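Local coordinates for protein proline dehydrogenase (Bradyrhizobium japonicum USDA 110, PDB 3HAZ) that carries proline dehydrogenase and 1-pyrroline-5-carboxylate dehydrogenase activities in one chain, probably oxidising proline to glutamate with the help of FAD and NAD+, at residues 800-804 and 805-809; 900-903 and 904-907; 771-775 and 776-780; 933-937 and 938-942. All coordinates share one frame; numbering follows the deposited sequence.

Interaction 1. Residues 800-804 and 805-809; sequences LFVQE and DVADR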
# COMPACT_ATOMS: atom_id res chain seq x y z
N LEU A 800 29.12 -24.10 37.98
CA LEU A 800 27.69 -24.40 38.10
C LEU A 800 27.17 -24.10 39.50
O LEU A 800 27.69 -24.63 40.48
CB LEU A 800 27.42 -25.87 37.77
CG LEU A 800 25.99 -26.40 38.01
CD1 LEU A 800 24.96 -25.73 37.09
CD2 LEU A 800 25.96 -27.90 37.84
N PHE A 801 26.16 -23.24 39.59
CA PHE A 801 25.41 -23.04 40.82
C PHE A 801 24.13 -23.88 40.73
O PHE A 801 23.38 -23.76 39.77
CB PHE A 801 25.03 -21.57 41.02
CG PHE A 801 26.21 -20.66 41.26
CD1 PHE A 801 26.68 -20.42 42.55
CD2 PHE A 801 26.82 -20.00 40.20
CE1 PHE A 801 27.73 -19.56 42.77
CE2 PHE A 801 27.88 -19.14 40.42
CZ PHE A 801 28.34 -18.92 41.70
N VAL A 802 23.88 -24.71 41.73
CA VAL A 802 22.71 -25.59 41.73
C VAL A 802 22.02 -25.55 43.10
O VAL A 802 22.69 -25.61 44.13
CB VAL A 802 23.11 -27.04 41.41
CG1 VAL A 802 24.21 -27.51 42.35
CG2 VAL A 802 21.89 -27.95 41.51
N GLN A 803 20.70 -25.43 43.10
CA GLN A 803 19.96 -25.32 44.36
C GLN A 803 20.13 -26.61 45.16
O GLN A 803 20.15 -27.70 44.59
CB GLN A 803 18.48 -24.99 44.12
CG GLN A 803 18.19 -23.50 44.02
CD GLN A 803 16.72 -23.19 43.71
OE1 GLN A 803 15.92 -24.10 43.51
NE2 GLN A 803 16.38 -21.91 43.66
N GLU A 804 20.25 -26.48 46.47
CA GLU A 804 20.62 -27.61 47.31
C GLU A 804 19.65 -28.79 47.24
O GLU A 804 20.07 -29.94 47.31
CB GLU A 804 20.81 -27.16 48.77
CG GLU A 804 19.56 -26.60 49.40
CD GLU A 804 19.84 -25.97 50.75
OE1 GLU A 804 21.00 -26.06 51.22
OE2 GLU A 804 18.91 -25.38 51.35
N ASP A 805 18.36 -28.50 47.08
CA ASP A 805 17.35 -29.57 47.01
C ASP A 805 17.54 -30.53 45.84
O ASP A 805 17.06 -31.66 45.87
CB ASP A 805 15.94 -28.99 46.98
CG ASP A 805 15.43 -28.62 48.36
OD1 ASP A 805 16.07 -29.03 49.37
OD2 ASP A 805 14.39 -27.93 48.45
N VAL A 806 18.24 -30.09 44.79
CA VAL A 806 18.44 -30.97 43.64
C VAL A 806 19.91 -31.22 43.34
O VAL A 806 20.25 -31.86 42.34
CB VAL A 806 17.70 -30.44 42.38
CG1 VAL A 806 16.18 -30.48 42.59
CG2 VAL A 806 18.18 -29.03 42.03
N ALA A 807 20.79 -30.73 44.22
CA ALA A 807 22.23 -30.74 43.95
C ALA A 807 22.78 -32.15 43.79
O ALA A 807 23.56 -32.40 42.88
CB ALA A 807 23.00 -29.98 45.04
N ASP A 808 22.37 -33.06 44.68
CA ASP A 808 22.92 -34.41 44.70
C ASP A 808 22.59 -35.17 43.42
O ASP A 808 23.44 -35.85 42.84
CB ASP A 808 22.39 -35.19 45.92
CG ASP A 808 22.99 -34.71 47.24
OD1 ASP A 808 24.14 -34.21 47.24
OD2 ASP A 808 22.31 -34.82 48.28
N ARG A 809 21.35 -35.06 42.98
CA ARG A 809 20.91 -35.72 41.75
C ARG A 809 21.57 -35.07 40.53
O ARG A 809 22.12 -35.75 39.67
CB ARG A 809 19.39 -35.67 41.63
CG ARG A 809 18.84 -36.09 40.27
CD ARG A 809 19.28 -37.51 39.92
NE ARG A 809 19.09 -38.43 41.04
CZ ARG A 809 17.91 -38.90 41.44
NH1 ARG A 809 17.85 -39.74 42.47
NH2 ARG A 809 16.79 -38.54 40.82
O HOH W 1 20.25 -32.54 46.90
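Val802 presses both of its methyls against the first turn of the helix that follows it. Val802 CG1 meets Ala807 CB at 3.8 Å. Val802 CG2 lies 3.9 Å from Val806 CG2. The second methyl also reaches the CA of Ala807, so the branched side chain straddles two residues. A chi1 of 54° puts CG1 between backbone N and carbonyl carbon and leaves CG2 opposite N, facing the helix. Behind these methyls the backbone closes the bend: Val806 N donates to Gln803 O at 3.1 Å, approaching from above the carbonyl plane, 43° out of it, and Ala807 N makes a weak bond to Glu804 O. This is the strand-to-helix corner of the aldehyde dehydrogenase unit, where strand 797-803 gives way directly to helix 804-819, the two short segments' axes at 118°. Water 1 fastens the outer side of the turn, donating to Glu804 O at 2.6 Å and accepting from Asp808 N at 3.1 Å. Further out, OD2 of Asp805 forms a salt bridge with Lys112, and the amide of Gln803 turns to Ala771. Strand 891-897 touches Val802 and Ala807 through Val894 and Arg896.

Interaction 2. Residues 900-903 and 904-907; sequences ENLE and RVLR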
# COMPACT_ATOMS: atom_id res chain seq x y z
N GLU A 900 17.04 -18.98 49.11
CA GLU A 900 16.95 -17.65 49.69
C GLU A 900 18.25 -16.87 49.53
O GLU A 900 18.31 -15.68 49.85
CB GLU A 900 16.55 -17.72 51.17
CG GLU A 900 17.60 -18.33 52.09
CD GLU A 900 17.45 -19.84 52.27
OE1 GLU A 900 16.73 -20.47 51.45
OE2 GLU A 900 18.04 -20.38 53.23
N ASN A 901 19.29 -17.53 49.02
CA ASN A 901 20.60 -16.91 48.86
C ASN A 901 21.03 -16.62 47.43
O ASN A 901 22.22 -16.47 47.15
CB ASN A 901 21.68 -17.76 49.54
CG ASN A 901 21.67 -17.62 51.05
OD1 ASN A 901 21.21 -16.61 51.58
ND2 ASN A 901 22.19 -18.63 51.74
N LEU A 902 20.06 -16.54 46.51
CA LEU A 902 20.39 -16.22 45.12
C LEU A 902 21.21 -14.93 45.02
O LEU A 902 22.10 -14.82 44.19
CB LEU A 902 19.14 -16.13 44.25
CG LEU A 902 19.40 -15.70 42.80
CD1 LEU A 902 20.19 -16.75 42.03
CD2 LEU A 902 18.09 -15.39 42.09
N GLU A 903 20.89 -13.96 45.88
CA GLU A 903 21.62 -12.70 45.90
C GLU A 903 23.12 -12.96 46.05
O GLU A 903 23.93 -12.40 45.32
CB GLU A 903 21.14 -11.81 47.04
CG GLU A 903 21.96 -10.54 47.21
CD GLU A 903 21.89 -9.62 46.00
OE1 GLU A 903 20.93 -9.75 45.21
OE2 GLU A 903 22.80 -8.78 45.84
N ARG A 904 23.46 -13.81 47.00
CA ARG A 904 24.83 -14.22 47.25
C ARG A 904 25.46 -14.79 45.98
O ARG A 904 26.63 -14.51 45.67
CB ARG A 904 24.88 -15.25 48.38
CG ARG A 904 26.20 -15.33 49.12
CD ARG A 904 25.99 -15.76 50.56
NE ARG A 904 26.17 -17.20 50.77
CZ ARG A 904 25.75 -17.86 51.84
NH1 ARG A 904 25.97 -19.16 51.96
NH2 ARG A 904 25.09 -17.22 52.80
N VAL A 905 24.69 -15.60 45.25
CA VAL A 905 25.16 -16.21 44.02
C VAL A 905 25.46 -15.15 42.97
O VAL A 905 26.48 -15.21 42.28
CB VAL A 905 24.11 -17.18 43.43
CG1 VAL A 905 24.48 -17.57 42.00
CG2 VAL A 905 23.96 -18.41 44.33
N LEU A 906 24.56 -14.18 42.85
CA LEU A 906 24.71 -13.10 41.89
C LEU A 906 25.90 -12.20 42.23
O LEU A 906 26.63 -11.78 41.34
CB LEU A 906 23.40 -12.31 41.79
CG LEU A 906 22.23 -13.11 41.23
CD1 LEU A 906 20.90 -12.45 41.53
CD2 LEU A 906 22.41 -13.33 39.73
N ARG A 907 26.10 -11.92 43.52
CA ARG A 907 27.29 -11.19 43.95
C ARG A 907 28.56 -11.98 43.61
O ARG A 907 29.54 -11.42 43.13
CB ARG A 907 27.26 -10.89 45.44
CG ARG A 907 26.21 -9.88 45.86
CD ARG A 907 26.53 -9.31 47.24
NE ARG A 907 25.38 -8.66 47.86
CZ ARG A 907 24.65 -9.20 48.84
NH1 ARG A 907 24.97 -10.39 49.32
NH2 ARG A 907 23.62 -8.53 49.34
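Leu902 and Leu906, one helical turn apart, form the packed side of this contact, CG of Leu902 lying 3.8 Å from CD1 of Leu906. CD1 of Leu902 also comes near CB of Val905, and on this inner side Val905 and Leu906 are buried. Here runs the opening turn of helix 902-911, the link between strands 891-897 and 917-921 of the aldehyde dehydrogenase sheet. Leu906 N to Leu902 O and Arg907 N to Glu903 O are regular i to i+4 bonds, both 2.9 Å. The other side is charged and turned to solvent. With CG opposite the backbone N (chi1 173°), Glu903 sets that carbon over one face of the Arg907 guanidinium, toward its rim, and the bend at chi2 brings the carboxylate round to NE. OE2 of Glu903 stands 3.3 Å from NE of Arg907, well out of the guanidinium plane, so the salt bridge is one of charges alone. The stronger partner of OE2 is Arg934 of helix 925-934. Were Glu903 an alanine, the Arg907 guanidinium would probably lose its nearby charge and turn more freely, and Arg934 one of its acidic partners. Near the helix start, Asn901 ND2 lies above one face of the exposed Arg904 guanidinium; both are donors, so they touch without bonding.

Interaction 3. Residues 771-775 and 776-780; sequences ATALP and EQVAD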
# COMPACT_ATOMS: atom_id res chain seq x y z
N ALA A 771 15.54 -25.63 41.20
CA ALA A 771 14.89 -26.93 41.35
C ALA A 771 13.71 -27.17 40.41
O ALA A 771 13.15 -28.27 40.39
CB ALA A 771 14.47 -27.17 42.81
N THR A 772 13.33 -26.16 39.64
CA THR A 772 12.33 -26.36 38.60
C THR A 772 12.95 -26.80 37.28
O THR A 772 12.24 -27.11 36.33
CB THR A 772 11.48 -25.09 38.32
OG1 THR A 772 12.30 -24.10 37.66
CG2 THR A 772 10.91 -24.52 39.62
N ALA A 773 14.28 -26.83 37.22
CA ALA A 773 14.94 -27.26 35.99
C ALA A 773 14.87 -28.77 35.88
O ALA A 773 14.95 -29.47 36.89
CB ALA A 773 16.39 -26.79 35.98
N LEU A 774 14.73 -29.28 34.67
CA LEU A 774 14.77 -30.72 34.43
C LEU A 774 16.20 -31.24 34.56
O LEU A 774 17.07 -30.89 33.75
CB LEU A 774 14.22 -31.04 33.03
CG LEU A 774 14.10 -32.51 32.66
CD1 LEU A 774 13.17 -33.23 33.62
CD2 LEU A 774 13.61 -32.66 31.22
N PRO A 775 16.46 -32.07 35.58
CA PRO A 775 17.85 -32.52 35.80
C PRO A 775 18.53 -33.15 34.57
O PRO A 775 19.73 -32.93 34.38
CB PRO A 775 17.71 -33.54 36.95
CG PRO A 775 16.48 -33.10 37.68
CD PRO A 775 15.54 -32.61 36.59
N GLU A 776 17.80 -33.91 33.76
CA GLU A 776 18.38 -34.55 32.58
C GLU A 776 18.86 -33.53 31.54
O GLU A 776 19.83 -33.77 30.83
CB GLU A 776 17.36 -35.48 31.89
CG GLU A 776 16.80 -36.58 32.76
CD GLU A 776 15.52 -36.17 33.46
OE1 GLU A 776 15.56 -35.21 34.25
OE2 GLU A 776 14.48 -36.82 33.23
N GLN A 777 18.15 -32.42 31.42
CA GLN A 777 18.53 -31.39 30.46
C GLN A 777 19.67 -30.56 31.01
O GLN A 777 20.58 -30.17 30.28
CB GLN A 777 17.34 -30.51 30.08
CG GLN A 777 16.24 -31.24 29.32
CD GLN A 777 16.73 -31.86 28.01
OE1 GLN A 777 16.15 -32.83 27.52
NE2 GLN A 777 17.79 -31.30 27.45
N VAL A 778 19.63 -30.28 32.31
CA VAL A 778 20.75 -29.62 32.98
C VAL A 778 22.01 -30.43 32.75
O VAL A 778 23.06 -29.88 32.41
CB VAL A 778 20.52 -29.45 34.48
CG1 VAL A 778 21.80 -28.97 35.17
CG2 VAL A 778 19.38 -28.46 34.73
N ALA A 779 21.91 -31.74 32.94
CA ALA A 779 23.10 -32.57 32.83
C ALA A 779 23.65 -32.56 31.40
O ALA A 779 24.84 -32.42 31.20
CB ALA A 779 22.82 -34.01 33.30
N ASP A 780 22.75 -32.68 30.42
CA ASP A 780 23.15 -32.58 29.02
C ASP A 780 23.88 -31.26 28.75
O ASP A 780 24.96 -31.24 28.18
CB ASP A 780 21.92 -32.64 28.10
CG ASP A 780 21.35 -34.04 27.96
OD1 ASP A 780 21.95 -35.00 28.49
OD2 ASP A 780 20.30 -34.17 27.31
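Leu774 holds the first turn of helix 775-787 with its backbone and with its side chain, where the loop from strand 765-769 enters that helix in the aldehyde dehydrogenase part. The backbone bonds come first. The carbonyl of Leu774, at the N-cap position, takes a nearly straight bond from Val778 N (3.0 Å, 173° at the hydrogen) and a weak one from Gln777 N. One residue on, Pro775 O accepts from Ala779 N at 2.9 Å, the donor tilted 25° from the carbonyl plane. Apolar contacts flank these bonds. CB of Ala773 touches CG2 of Val778 at 3.6 Å, bringing the incoming loop against the helix, and CD2 of Leu774 meets the aliphatic CG of Gln777 at 3.5 Å. The isobutyl group gets there because CG lies opposite the backbone N (chi1 -175°), carrying the branch along the start of the helix. A third kind of contact sets a charged group over carbon: the Glu776 chain bends at chi2, and its OE1 comes back to 3.2 Å from Leu774 CD1 and 3.5 Å from Pro775 CD. A glycine in place of Leu774 would probably open a gap beside Gln777 CG and Glu776 OE1 and take away one wall of each side chain's packing. Beyond the turn, Pro775 packs on Met810 and Met813 of helix 804-819, and Arg202 on Glu776 and Gln777. Proline suits this first helical position, since it has no N-H to leave without an acceptor. The carboxylate of Glu776, so near the helix N-terminus, is likely to be favoured by the helix dipole.

Interaction 4. Residues 933-937 and 938-942; sequences DRVQV and GNIYV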
# COMPACT_ATOMS: atom_id res chain seq x y z
N ASP A 933 18.13 -9.09 34.46
CA ASP A 933 18.13 -7.70 34.89
C ASP A 933 19.40 -7.36 35.67
O ASP A 933 19.98 -6.29 35.51
CB ASP A 933 16.92 -7.41 35.79
CG ASP A 933 16.95 -6.01 36.38
OD1 ASP A 933 16.62 -5.05 35.65
OD2 ASP A 933 17.29 -5.86 37.58
N ARG A 934 19.82 -8.30 36.50
CA ARG A 934 20.91 -8.07 37.44
C ARG A 934 22.31 -8.13 36.83
O ARG A 934 23.17 -7.31 37.16
CB ARG A 934 20.81 -9.08 38.59
CG ARG A 934 22.00 -9.10 39.52
CD ARG A 934 22.18 -7.75 40.20
NE ARG A 934 23.19 -7.83 41.26
CZ ARG A 934 22.92 -8.12 42.52
NH1 ARG A 934 23.90 -8.17 43.41
NH2 ARG A 934 21.66 -8.34 42.90
N VAL A 935 22.54 -9.09 35.94
CA VAL A 935 23.87 -9.33 35.39
C VAL A 935 24.16 -8.54 34.11
O VAL A 935 23.24 -8.14 33.39
CB VAL A 935 24.11 -10.83 35.15
CG1 VAL A 935 23.84 -11.62 36.42
CG2 VAL A 935 23.22 -11.33 34.02
N GLN A 936 25.44 -8.31 33.83
CA GLN A 936 25.85 -7.53 32.67
C GLN A 936 26.52 -8.38 31.59
O GLN A 936 27.03 -7.87 30.60
CB GLN A 936 26.77 -6.39 33.10
CG GLN A 936 26.04 -5.11 33.47
CD GLN A 936 26.99 -3.93 33.66
OE1 GLN A 936 27.69 -3.85 34.67
NE2 GLN A 936 27.02 -3.02 32.69
N VAL A 937 26.53 -9.69 31.81
CA VAL A 937 27.14 -10.66 30.91
C VAL A 937 26.72 -10.47 29.45
O VAL A 937 25.58 -10.14 29.18
CB VAL A 937 26.76 -12.08 31.37
CG1 VAL A 937 27.42 -13.13 30.50
CG2 VAL A 937 27.17 -12.27 32.83
N GLY A 938 27.65 -10.72 28.53
CA GLY A 938 27.39 -10.49 27.11
C GLY A 938 26.39 -11.44 26.47
O GLY A 938 25.57 -11.04 25.64
N ASN A 939 26.45 -12.72 26.84
CA ASN A 939 25.59 -13.73 26.24
C ASN A 939 24.94 -14.58 27.33
O ASN A 939 25.62 -15.26 28.10
CB ASN A 939 26.39 -14.62 25.28
CG ASN A 939 26.73 -13.90 23.97
OD1 ASN A 939 27.70 -13.15 23.89
ND2 ASN A 939 25.94 -14.15 22.94
N ILE A 940 23.62 -14.50 27.39
CA ILE A 940 22.83 -15.26 28.36
C ILE A 940 22.05 -16.34 27.62
O ILE A 940 21.35 -16.07 26.64
CB ILE A 940 21.90 -14.33 29.16
CG1 ILE A 940 22.73 -13.26 29.90
CG2 ILE A 940 21.02 -15.11 30.15
CD1 ILE A 940 21.92 -12.27 30.69
N TYR A 941 22.21 -17.58 28.06
CA TYR A 941 21.54 -18.71 27.45
C TYR A 941 20.58 -19.35 28.47
O TYR A 941 20.99 -19.73 29.57
CB TYR A 941 22.56 -19.76 27.00
CG TYR A 941 23.44 -19.33 25.84
CD1 TYR A 941 24.74 -18.87 26.05
CD2 TYR A 941 22.98 -19.42 24.53
CE1 TYR A 941 25.55 -18.51 24.99
CE2 TYR A 941 23.78 -19.05 23.46
CZ TYR A 941 25.07 -18.60 23.69
OH TYR A 941 25.86 -18.23 22.62
N VAL A 942 19.32 -19.45 28.09
CA VAL A 942 18.28 -19.93 28.99
C VAL A 942 17.76 -21.30 28.57
O VAL A 942 17.25 -21.46 27.46
CB VAL A 942 17.12 -18.93 29.07
CG1 VAL A 942 16.03 -19.42 30.04
CG2 VAL A 942 17.64 -17.56 29.48
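Asn939 meets Val937 by its backbone O, 3.7 Å from CG1 of Val937, while its flat amide finds its partners beyond the bend and is held at both polar atoms: ND2 donates to Pro955 O and OD1 accepts from Gly957 N, which fixes its rotation. Across the bend itself the contact is aliphatic. CG2 of Val935 touches CD1 of Ile940 at 3.7 Å, and Val937 CB lies a looser 4.4 Å from Ile940 CG1. The extended chi2 of Ile940 (178°) carries CD1 out to that valine methyl. Between these residues the chain turns at Gly938. The bend is the return of a beta-alpha-beta unit, from helix 925-934 into strand 939-942. Within the chain, that strand pairs with strand 917-921, whose Leu918 packs on Val935 and Val937, and Ile932 of helix 925-934 backs Ile940. Its other neighbour is a parallel strand of a second subunit, which carries the sheet across the interface; Gln981 of that subunit donates to Val937 O.

Overall arrangement
All four contacts sit at turns where helices meet the sheet of the aldehyde dehydrogenase part. Interactions 1 and 3, centres 10 Å apart, touch directly: Val806 CG1 packs on Ala771 CB at 3.7 Å, beside a polar tie of 2.8 Å from Gln803 OE1 to Ala771 N. Interaction 1 meets interaction 2 where Phe801 CG lies 3.6 Å from Val905 CG1. Interaction 2 in turn meets interaction 4 through Glu903 OE2 and Arg934 NH1, 2.7 Å apart, and through Leu906 against Val935. The nearest atoms of interactions 3 and 4 are about 9 Å apart. Only interaction 4 approaches the active site: the Asn939 side chain is about 8 Å from bound NAD, and from the side chains of the predicted active-site residues Glu760 (about 8 Å) and Cys794 (about 9 Å).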